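Local coordinates for protein nitrite oxidoreductase subunit B (Kuenenia stuttgartiensis, PDB 7B04) that probably passes electrons along its iron-sulfur clusters within the complex that interconverts nitrite and nitrate in an anammox bacterium, at residues A[28-33]-A[265-270]; A[253-258]-A[344-349]; A[281-286]-A[336-341]. All coordinates share one frame; numbering follows the deposited sequence.

From the N terminus, the chain first lays down 28-33 and does not meet its partner 265-270 until more than 230 residues later, closing the long loop of interaction 1 as two neighbouring strands. By then 253-258 has already passed, and it waits for 344-349, so interactions 1 and 2 cross. They also touch: Gln269 OE1 lies 2.8 Å from Thr256 N. Interaction 3, helix 281-286 on helix 336-341, opens after interaction 1 has closed and falls wholly between the two segments of interaction 2. Phe345 CZ packs on Leu283 CD1, joining these two. Together they tie the cluster-binding ferredoxin-type region to the helices and loop that follow it.

Interaction 1: residues A[28-33]-A[265-270]. With SF4 (iron/sulfur cluster), chain B.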
loop_
_atom_site.group_PDB
_atom_site.type_symbol
_atom_site.label_atom_id
_atom_site.label_comp_id
_atom_site.label_asym_id
_atom_site.label_seq_id
_atom_site.Cartn_x
_atom_site.Cartn_y
_atom_site.Cartn_z
ATOM N N ALA A 28 7.960 -8.968 21.999
ATOM C CA ALA A 28 7.061 -9.374 20.931
ATOM C C ALA A 28 7.791 -10.332 20.002
ATOM O O ALA A 28 9.022 -10.340 19.925
ATOM C CB ALA A 28 6.532 -8.164 20.150
ATOM N N VAL A 29 7.007 -11.142 19.293
ATOM C CA VAL A 29 7.523 -12.112 18.336
ATOM C C VAL A 29 6.968 -11.771 16.963
ATOM O O VAL A 29 5.749 -11.648 16.798
ATOM C CB VAL A 29 7.145 -13.551 18.734
ATOM C CG1 VAL A 29 7.457 -14.516 17.601
ATOM C CG2 VAL A 29 7.868 -13.954 20.010
ATOM N N PHE A 30 7.855 -11.631 15.981
ATOM C CA PHE A 30 7.473 -11.306 14.611
ATOM C C PHE A 30 7.746 -12.518 13.732
ATOM O O PHE A 30 8.895 -12.964 13.627
ATOM C CB PHE A 30 8.248 -10.096 14.079
ATOM C CG PHE A 30 7.928 -8.790 14.765
ATOM C CD1 PHE A 30 7.098 -8.736 15.871
ATOM C CD2 PHE A 30 8.469 -7.606 14.291
ATOM C CE1 PHE A 30 6.819 -7.535 16.488
ATOM C CE2 PHE A 30 8.192 -6.401 14.903
ATOM C CZ PHE A 30 7.365 -6.366 16.002
ATOM N N ASN A 31 6.701 -13.049 13.100
ATOM C CA ASN A 31 6.856 -14.155 12.153
ATOM C C ASN A 31 7.114 -13.550 10.779
ATOM O O ASN A 31 6.187 -13.226 10.035
ATOM C CB ASN A 31 5.627 -15.056 12.160
ATOM C CG ASN A 31 5.852 -16.354 11.406
ATOM O OD1 ASN A 31 6.916 -16.575 10.828
ATOM N ND2 ASN A 31 4.847 -17.221 11.410
ATOM N N ILE A 32 8.398 -13.404 10.437
ATOM C CA ILE A 32 8.783 -12.801 9.162
ATOM C C ILE A 32 8.203 -13.577 7.987
ATOM O O ILE A 32 7.883 -12.994 6.943
ATOM C CB ILE A 32 10.318 -12.701 9.064
ATOM C CG1 ILE A 32 10.882 -11.901 10.238
ATOM C CG2 ILE A 32 10.734 -12.058 7.753
ATOM C CD1 ILE A 32 12.394 -11.838 10.248
ATOM N N ASN A 33 8.051 -14.894 8.137
ATOM C CA ASN A 33 7.526 -15.722 7.055
ATOM C C ASN A 33 6.144 -15.270 6.597
ATOM O O ASN A 33 5.781 -15.484 5.436
ATOM C CB ASN A 33 7.483 -17.182 7.497
ATOM C CG ASN A 33 8.864 -17.751 7.751
ATOM O OD1 ASN A 33 9.705 -17.791 6.854
ATOM N ND2 ASN A 33 9.107 -18.192 8.980
ATOM N N GLN A 265 -0.909 -11.130 10.307
ATOM C CA GLN A 265 -0.898 -11.910 11.546
ATOM C C GLN A 265 0.496 -12.446 11.878
ATOM O O GLN A 265 0.681 -13.636 12.140
ATOM C CB GLN A 265 -1.911 -13.053 11.465
ATOM C CG GLN A 265 -3.353 -12.605 11.265
ATOM C CD GLN A 265 -4.297 -13.767 11.010
ATOM O OE1 GLN A 265 -3.869 -14.912 10.868
ATOM N NE2 GLN A 265 -5.593 -13.476 10.954
ATOM N N ILE A 266 1.492 -11.557 11.870
ATOM C CA ILE A 266 2.866 -11.997 12.097
ATOM C C ILE A 266 3.405 -11.669 13.488
ATOM O O ILE A 266 4.366 -12.317 13.930
ATOM C CB ILE A 266 3.812 -11.403 11.030
ATOM C CG1 ILE A 266 4.317 -10.025 11.456
ATOM C CG2 ILE A 266 3.114 -11.283 9.697
ATOM C CD1 ILE A 266 5.574 -9.593 10.741
ATOM N N ARG A 267 2.825 -10.699 14.191
ATOM C CA ARG A 267 3.392 -10.206 15.440
ATOM C C ARG A 267 2.439 -10.474 16.596
ATOM O O ARG A 267 1.233 -10.220 16.492
ATOM C CB ARG A 267 3.750 -8.721 15.361
ATOM C CG ARG A 267 2.667 -7.851 14.856
ATOM C CD ARG A 267 3.072 -6.391 14.815
ATOM N NE ARG A 267 4.277 -6.108 14.045
ATOM C CZ ARG A 267 4.739 -4.879 13.835
ATOM N NH1 ARG A 267 5.841 -4.688 13.125
ATOM N NH2 ARG A 267 4.095 -3.836 14.342
ATOM N N LEU A 268 2.989 -10.991 17.690
ATOM C CA LEU A 268 2.282 -11.174 18.951
ATOM C C LEU A 268 3.060 -10.436 20.029
ATOM O O LEU A 268 4.260 -10.671 20.200
ATOM C CB LEU A 268 2.148 -12.656 19.303
ATOM C CG LEU A 268 1.388 -12.989 20.587
ATOM C CD1 LEU A 268 -0.111 -12.870 20.366
ATOM C CD2 LEU A 268 1.756 -14.378 21.088
ATOM N N GLN A 269 2.385 -9.542 20.745
ATOM C CA GLN A 269 3.027 -8.702 21.746
ATOM C C GLN A 269 2.570 -9.102 23.141
ATOM O O GLN A 269 1.376 -9.320 23.374
ATOM C CB GLN A 269 2.704 -7.228 21.499
ATOM C CG GLN A 269 3.535 -6.270 22.323
ATOM C CD GLN A 269 2.747 -5.657 23.463
ATOM O OE1 GLN A 269 1.941 -4.752 23.260
ATOM N NE2 GLN A 269 2.993 -6.139 24.677
ATOM N N GLY A 270 3.527 -9.187 24.061
ATOM C CA GLY A 270 3.259 -9.543 25.439
ATOM C C GLY A 270 4.400 -9.150 26.354
ATOM O O GLY A 270 4.970 -8.065 26.211
HETATM FE FE1 SF4 B . 2.157 -5.660 7.312
HETATM FE FE2 SF4 B . 3.626 -4.470 9.294
HETATM FE FE3 SF4 B . 4.527 -6.771 8.111
HETATM FE FE4 SF4 B . 2.351 -6.846 9.771
HETATM S S1 SF4 B . 4.490 -6.302 10.343
HETATM S S2 SF4 B . 2.561 -7.863 7.742
HETATM S S3 SF4 B . 1.377 -4.838 9.290
HETATM S S4 SF4 B . 4.233 -4.741 7.112
#
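Phe30 and Arg267 lie side by side on one face of an antiparallel strand pair, part of a mixed sheet in the ferredoxin-type, cluster-binding region of the subunit. Strand 267-270 runs at the edge of this sheet within the chain, next to strand 28-31. Val29 and Leu268 form the hydrogen-bonded pair, with Val29 N to Leu268 O at 2.9 Å and Leu268 N to Val29 O at 3.0 Å. Their side chains point to the other face from Phe30 and Arg267. Beyond the pair, Asn31 N adds a hydrogen bond to Ile266 O (2.6 Å).

The Arg267 guanidinium lies flat on the Phe30 ring, the planes 20° apart and the centres 4.3 Å apart, an offset cation-pi stack. CG of Arg267 sits between the backbone N and the carbonyl carbon (chi1 51°), and a single bend, at chi3, turns the guanidinium flat over the ring. CB of Arg267 rests by Phe30 CD1, NE lies over the rim of the ring, and NH1 is near CE2. The aromatic ring of Tyr305 meets Phe30 roughly at right angles, and NH2 of Arg267 gives a weak hydrogen bond to Cys258 O, so both members of the stack have second partners.

The same guanidinium stands beside a [4Fe-4S] cluster, with NH1 3.5 Å from sulfur S1. Its positive charge would be expected to favour the more negative, reduced state of that cluster. Ile266 approaches from the loop just before the strand: CB lies against the backbone oxygen of Asn31, CG2 comes near sulfur S2, and CD1 has Phe30 CB at 4.3 Å. That same terminal methyl, CD1 of Ile266, ends 3.5 Å from S1, the sulfur that Arg267 also approaches.

Interaction 2: residues A[253-258]-A[344-349]; sequences PMETRC and LFRMTQ. With SF4 (iron/sulfur cluster), chain Y.
Glu255 reaches across to Arg346 in a buried salt bridge that fastens the loop after helix 336-342 to the chain entering a cluster site. At its root the backbone is already tied down: Glu255 N donates to Gln349 O at 2.9 Å in a nearly straight bond (168°). CB then passes that same carbonyl oxygen, and CG lies 3.5 Å from Gln349 O. With CG anti to the carbonyl carbon (chi1 -59°) and the chain extended beyond it, the carboxylate arrives at the edge of the guanidinium, the two planes almost perpendicular at 84°. OE1 does the gripping. Arg346 NH2 meets it on its syn side at 2.7 Å, though from somewhat out of the carboxylate plane, and Arg346 NH1 adds a weak bond of equal length.

Arg346 has further partners: NE bonds to Tyr93 OH of subunit A, and NH2 gives a weak bond to Arg267 O. Three residues on from Glu255, Cys258 SG binds iron FE3 of a [4Fe-4S] cluster at 2.3 Å. The salt bridge lies just ahead of helix 257-260, on the side of strand 267-272, whose Leu268 and Gln269 touch Glu255, while Val391 of strand 389-394 packs against Thr348.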
loop_
_atom_site.group_PDB
_atom_site.type_symbol
_atom_site.label_atom_id
_atom_site.label_comp_id
_atom_site.label_asym_id
_atom_site.label_seq_id
_atom_site.Cartn_x
_atom_site.Cartn_y
_atom_site.Cartn_z
ATOM N N PRO A 253 -4.505 -4.598 30.036
ATOM C CA PRO A 253 -3.380 -4.212 29.175
ATOM C C PRO A 253 -3.650 -4.586 27.725
ATOM O O PRO A 253 -4.024 -5.719 27.415
ATOM C CB PRO A 253 -2.202 -5.003 29.758
ATOM C CG PRO A 253 -2.579 -5.223 31.183
ATOM C CD PRO A 253 -4.068 -5.417 31.180
ATOM N N MET A 254 -3.452 -3.619 26.838
ATOM C CA MET A 254 -3.732 -3.764 25.418
ATOM C C MET A 254 -2.424 -3.771 24.644
ATOM O O MET A 254 -1.480 -3.062 25.008
ATOM C CB MET A 254 -4.616 -2.608 24.933
ATOM C CG MET A 254 -5.021 -2.647 23.470
ATOM S SD MET A 254 -6.195 -1.321 23.118
ATOM C CE MET A 254 -6.701 -1.725 21.448
ATOM N N GLU A 255 -2.360 -4.577 23.584
ATOM C CA GLU A 255 -1.140 -4.611 22.793
ATOM C C GLU A 255 -0.915 -3.240 22.178
ATOM O O GLU A 255 -1.860 -2.480 21.938
ATOM C CB GLU A 255 -1.221 -5.681 21.702
ATOM C CG GLU A 255 -1.449 -7.097 22.217
ATOM C CD GLU A 255 -1.144 -8.160 21.173
ATOM O OE1 GLU A 255 -0.657 -7.803 20.081
ATOM O OE2 GLU A 255 -1.395 -9.353 21.444
ATOM N N THR A 256 0.349 -2.922 21.920
ATOM C CA THR A 256 0.647 -1.598 21.405
ATOM C C THR A 256 0.023 -1.410 20.034
ATOM O O THR A 256 -0.345 -2.360 19.335
ATOM C CB THR A 256 2.152 -1.317 21.375
ATOM O OG1 THR A 256 2.373 0.052 21.015
ATOM C CG2 THR A 256 2.829 -2.156 20.373
ATOM N N ARG A 257 -0.094 -0.141 19.666
ATOM C CA ARG A 257 -0.861 0.244 18.489
ATOM C C ARG A 257 -0.286 -0.344 17.203
ATOM O O ARG A 257 -1.037 -0.709 16.291
ATOM C CB ARG A 257 -0.917 1.765 18.416
ATOM C CG ARG A 257 -1.825 2.204 17.361
ATOM C CD ARG A 257 -2.630 3.402 17.686
ATOM N NE ARG A 257 -3.155 3.895 16.424
ATOM C CZ ARG A 257 -4.095 3.262 15.726
ATOM N NH1 ARG A 257 -4.493 3.751 14.563
ATOM N NH2 ARG A 257 -4.669 2.152 16.198
ATOM N N CYS A 258 1.042 -0.436 17.097
ATOM C CA CYS A 258 1.633 -1.022 15.896
ATOM C C CYS A 258 1.440 -2.534 15.852
ATOM O O CYS A 258 1.321 -3.110 14.764
ATOM C CB CYS A 258 3.119 -0.663 15.807
ATOM S SG CYS A 258 4.139 -1.357 17.120
ATOM N N LEU A 344 -2.682 -18.162 17.333
ATOM C CA LEU A 344 -3.109 -17.194 18.331
ATOM C C LEU A 344 -2.726 -15.765 17.964
ATOM O O LEU A 344 -3.232 -14.824 18.583
ATOM C CB LEU A 344 -2.510 -17.557 19.696
ATOM C CG LEU A 344 -3.020 -16.848 20.950
ATOM C CD1 LEU A 344 -4.471 -17.208 21.216
ATOM C CD2 LEU A 344 -2.149 -17.195 22.148
ATOM N N PHE A 345 -1.863 -15.586 16.965
ATOM C CA PHE A 345 -1.377 -14.259 16.612
ATOM C C PHE A 345 -2.507 -13.405 16.050
ATOM O O PHE A 345 -3.245 -13.839 15.160
ATOM C CB PHE A 345 -0.246 -14.357 15.587
ATOM C CG PHE A 345 1.063 -14.845 16.153
ATOM C CD1 PHE A 345 1.137 -15.395 17.422
ATOM C CD2 PHE A 345 2.223 -14.753 15.401
ATOM C CE1 PHE A 345 2.344 -15.843 17.928
ATOM C CE2 PHE A 345 3.431 -15.197 15.904
ATOM C CZ PHE A 345 3.491 -15.742 17.168
ATOM N N ARG A 346 -2.632 -12.185 16.574
ATOM C CA ARG A 346 -3.559 -11.179 16.054
ATOM C C ARG A 346 -4.997 -11.690 16.007
ATOM O O ARG A 346 -5.736 -11.432 15.054
ATOM C CB ARG A 346 -3.117 -10.684 14.674
ATOM C CG ARG A 346 -1.843 -9.856 14.695
ATOM C CD ARG A 346 -2.132 -8.376 14.926
ATOM N NE ARG A 346 -2.783 -8.117 16.209
ATOM C CZ ARG A 346 -2.178 -8.188 17.392
ATOM N NH1 ARG A 346 -2.860 -7.935 18.500
ATOM N NH2 ARG A 346 -0.892 -8.507 17.469
ATOM N N MET A 347 -5.401 -12.418 17.045
ATOM C CA MET A 347 -6.796 -12.800 17.200
ATOM C C MET A 347 -7.564 -11.843 18.098
ATOM O O MET A 347 -8.792 -11.754 17.981
ATOM C CB MET A 347 -6.901 -14.227 17.750
ATOM C CG MET A 347 -6.328 -15.282 16.817
ATOM S SD MET A 347 -7.143 -15.268 15.209
ATOM C CE MET A 347 -5.946 -16.130 14.194
ATOM N N THR A 348 -6.870 -11.129 18.980
ATOM C CA THR A 348 -7.470 -10.113 19.830
ATOM C C THR A 348 -6.474 -8.975 19.999
ATOM O O THR A 348 -5.282 -9.121 19.712
ATOM C CB THR A 348 -7.868 -10.674 21.203
ATOM O OG1 THR A 348 -8.534 -9.658 21.964
ATOM C CG2 THR A 348 -6.636 -11.144 21.963
ATOM N N GLN A 349 -6.970 -7.838 20.478
ATOM C CA GLN A 349 -6.101 -6.714 20.801
ATOM C C GLN A 349 -5.661 -6.707 22.257
ATOM O O GLN A 349 -4.752 -5.950 22.610
ATOM C CB GLN A 349 -6.783 -5.385 20.455
ATOM C CG GLN A 349 -8.271 -5.338 20.725
ATOM C CD GLN A 349 -8.966 -4.259 19.918
ATOM O OE1 GLN A 349 -8.325 -3.511 19.180
ATOM N NE2 GLN A 349 -10.283 -4.170 20.059
HETATM FE FE1 SF4 Y . 4.520 3.522 17.567
HETATM FE FE2 SF4 Y . 6.388 2.319 19.164
HETATM FE FE3 SF4 Y . 4.691 0.792 17.654
HETATM FE FE4 SF4 Y . 3.735 2.172 19.815
HETATM S S1 SF4 Y . 5.246 0.465 19.839
HETATM S S2 SF4 Y . 2.789 2.048 17.744
HETATM S S3 SF4 Y . 5.020 4.054 19.728
HETATM S S4 SF4 Y . 6.279 2.241 16.886
#

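Interaction 3: residues A[281-286]-A[336-341]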
loop_
_atom_site.group_PDB
_atom_site.type_symbol
_atom_site.label_atom_id
_atom_site.label_comp_id
_atom_site.label_asym_id
_atom_site.label_seq_id
_atom_site.Cartn_x
_atom_site.Cartn_y
_atom_site.Cartn_z
ATOM N N THR A 281 7.034 -16.042 26.251
ATOM C CA THR A 281 8.177 -16.717 26.859
ATOM C C THR A 281 8.406 -18.098 26.257
ATOM O O THR A 281 9.555 -18.540 26.137
ATOM C CB THR A 281 7.972 -16.822 28.372
ATOM O OG1 THR A 281 7.675 -15.525 28.908
ATOM C CG2 THR A 281 9.220 -17.372 29.052
ATOM N N TRP A 282 7.332 -18.790 25.873
ATOM C CA TRP A 282 7.472 -20.117 25.280
ATOM C C TRP A 282 8.222 -20.052 23.955
ATOM O O TRP A 282 9.140 -20.843 23.707
ATOM C CB TRP A 282 6.091 -20.748 25.094
ATOM C CG TRP A 282 6.127 -22.176 24.642
ATOM C CD1 TRP A 282 6.498 -23.261 25.380
ATOM C CD2 TRP A 282 5.771 -22.676 23.346
ATOM N NE1 TRP A 282 6.398 -24.405 24.626
ATOM C CE2 TRP A 282 5.954 -24.072 23.373
ATOM C CE3 TRP A 282 5.317 -22.078 22.167
ATOM C CZ2 TRP A 282 5.700 -24.880 22.266
ATOM C CZ3 TRP A 282 5.065 -22.881 21.069
ATOM C CH2 TRP A 282 5.256 -24.266 21.126
ATOM N N LEU A 283 7.838 -19.116 23.085
ATOM C CA LEU A 283 8.444 -19.025 21.760
ATOM C C LEU A 283 9.913 -18.621 21.826
ATOM O O LEU A 283 10.725 -19.082 21.014
ATOM C CB LEU A 283 7.663 -18.036 20.898
ATOM C CG LEU A 283 6.236 -18.449 20.541
ATOM C CD1 LEU A 283 5.507 -17.327 19.819
ATOM C CD2 LEU A 283 6.254 -19.708 19.705
ATOM N N ILE A 284 10.278 -17.765 22.777
ATOM C CA ILE A 284 11.611 -17.167 22.779
ATOM C C ILE A 284 12.631 -18.043 23.495
ATOM O O ILE A 284 13.755 -18.209 23.015
ATOM C CB ILE A 284 11.550 -15.760 23.403
ATOM C CG1 ILE A 284 10.572 -14.877 22.632
ATOM C CG2 ILE A 284 12.933 -15.129 23.436
ATOM C CD1 ILE A 284 10.127 -13.664 23.404
ATOM N N ARG A 285 12.273 -18.621 24.640
ATOM C CA ARG A 285 13.243 -19.337 25.459
ATOM C C ARG A 285 13.044 -20.843 25.483
ATOM O O ARG A 285 14.016 -21.573 25.691
ATOM C CB ARG A 285 13.202 -18.819 26.900
ATOM C CG ARG A 285 13.527 -17.346 27.029
ATOM C CD ARG A 285 15.013 -17.110 26.859
ATOM N NE ARG A 285 15.662 -16.809 28.130
ATOM C CZ ARG A 285 16.644 -17.532 28.653
ATOM N NH1 ARG A 285 17.176 -17.184 29.816
ATOM N NH2 ARG A 285 17.085 -18.609 28.020
ATOM N N HIS A 286 11.825 -21.328 25.272
ATOM C CA HIS A 286 11.591 -22.765 25.264
ATOM C C HIS A 286 11.648 -23.349 23.860
ATOM O O HIS A 286 12.107 -24.483 23.679
ATOM C CB HIS A 286 10.250 -23.076 25.933
ATOM C CG HIS A 286 10.240 -22.786 27.402
ATOM N ND1 HIS A 286 9.999 -21.528 27.910
ATOM C CD2 HIS A 286 10.464 -23.587 28.470
ATOM C CE1 HIS A 286 10.067 -21.568 29.229
ATOM N NE2 HIS A 286 10.344 -22.807 29.594
ATOM N N ARG A 336 2.628 -29.675 16.697
ATOM C CA ARG A 336 1.224 -29.446 17.021
ATOM C C ARG A 336 1.034 -28.214 17.898
ATOM O O ARG A 336 0.097 -27.434 17.685
ATOM C CB ARG A 336 0.634 -30.675 17.707
ATOM C CG ARG A 336 -0.777 -30.446 18.198
ATOM C CD ARG A 336 -1.406 -31.720 18.703
ATOM N NE ARG A 336 -2.859 -31.607 18.755
ATOM C CZ ARG A 336 -3.679 -32.639 18.900
ATOM N NH1 ARG A 336 -3.188 -33.865 19.010
ATOM N NH2 ARG A 336 -4.990 -32.447 18.935
ATOM N N GLU A 337 1.915 -28.006 18.880
ATOM C CA GLU A 337 1.710 -26.888 19.794
ATOM C C GLU A 337 2.125 -25.551 19.192
ATOM O O GLU A 337 1.527 -24.522 19.526
ATOM C CB GLU A 337 2.463 -27.128 21.104
ATOM C CG GLU A 337 1.774 -26.505 22.310
ATOM C CD GLU A 337 2.517 -26.737 23.609
ATOM O OE1 GLU A 337 3.733 -27.018 23.562
ATOM O OE2 GLU A 337 1.882 -26.634 24.680
ATOM N N LEU A 338 3.125 -25.531 18.309
ATOM C CA LEU A 338 3.515 -24.267 17.692
ATOM C C LEU A 338 2.445 -23.764 16.732
ATOM O O LEU A 338 2.127 -22.569 16.722
ATOM C CB LEU A 338 4.853 -24.408 16.968
ATOM C CG LEU A 338 5.252 -23.148 16.197
ATOM C CD1 LEU A 338 5.804 -22.094 17.139
ATOM C CD2 LEU A 338 6.249 -23.467 15.100
ATOM N N LEU A 339 1.868 -24.660 15.925
ATOM C CA LEU A 339 0.829 -24.244 14.989
ATOM C C LEU A 339 -0.377 -23.680 15.729
ATOM O O LEU A 339 -1.019 -22.734 15.257
ATOM C CB LEU A 339 0.415 -25.419 14.105
ATOM C CG LEU A 339 -0.656 -25.121 13.053
ATOM C CD1 LEU A 339 -0.165 -24.065 12.075
ATOM C CD2 LEU A 339 -1.065 -26.389 12.322
ATOM N N ALA A 340 -0.697 -24.246 16.893
ATOM C CA ALA A 340 -1.780 -23.700 17.701
ATOM C C ALA A 340 -1.397 -22.344 18.282
ATOM O O ALA A 340 -2.232 -21.436 18.354
ATOM C CB ALA A 340 -2.156 -24.679 18.811
ATOM N N VAL A 341 -0.137 -22.189 18.696
ATOM C CA VAL A 341 0.312 -20.908 19.234
ATOM C C VAL A 341 0.429 -19.876 18.119
ATOM O O VAL A 341 0.111 -18.696 18.308
ATOM C CB VAL A 341 1.641 -21.087 19.991
ATOM C CG1 VAL A 341 2.275 -19.736 20.299
ATOM C CG2 VAL A 341 1.420 -21.873 21.274
#
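Glu337 is the first residue of helix 336-341 to meet helix 281-286, and what it meets is the six-membered end of the Trp282 indole. This is a helix-on-helix contact away from the clusters; the axes of the two short segments pass 11.8 Å apart and cross at -135°. CG of Trp282 is anti to the backbone N (chi1 -173°), which points the indole at the second helix. Glu337 OE1 stands 3.2 Å from CZ2 of Trp282, the carboxylate steeply inclined to the ring. The other oxygen, OE2, has a weak hydrogen bond to Tyr355 OH.

Leu338 follows, and here the backbone itself takes part: its N and CA lie at the edge of the indole, with N 3.8 Å from Trp282 CH2. Its side chain turns toward Leu283, which it crosses at about a right angle, bringing CD1 to 3.5 Å from Leu283 CD2. The same methyl also touches Trp282 CZ3, at 4.1 Å.

One turn on, Val341 divides its two branches between the partners. CG2 packs 3.8 Å from Trp282 CZ3, crossing the indole obliquely, while CG1 meets Leu283 tip to tip, 4.0 Å from CD2. With an alanine in place of Trp282, Val341 CG2 and the Leu338 backbone would probably lose their indole packing and a gap would be likely to open between the helices.

Further out, strand 354-358 packs along helix 336-342 through Ile357 and Tyr355, and strand 371-383 touches Leu339. Leu272 of strand 267-272 lies against Thr281 and Ile284, so the pair of helices bridges the mixed sheet of the cluster-binding region and the antiparallel sheet near the C terminus.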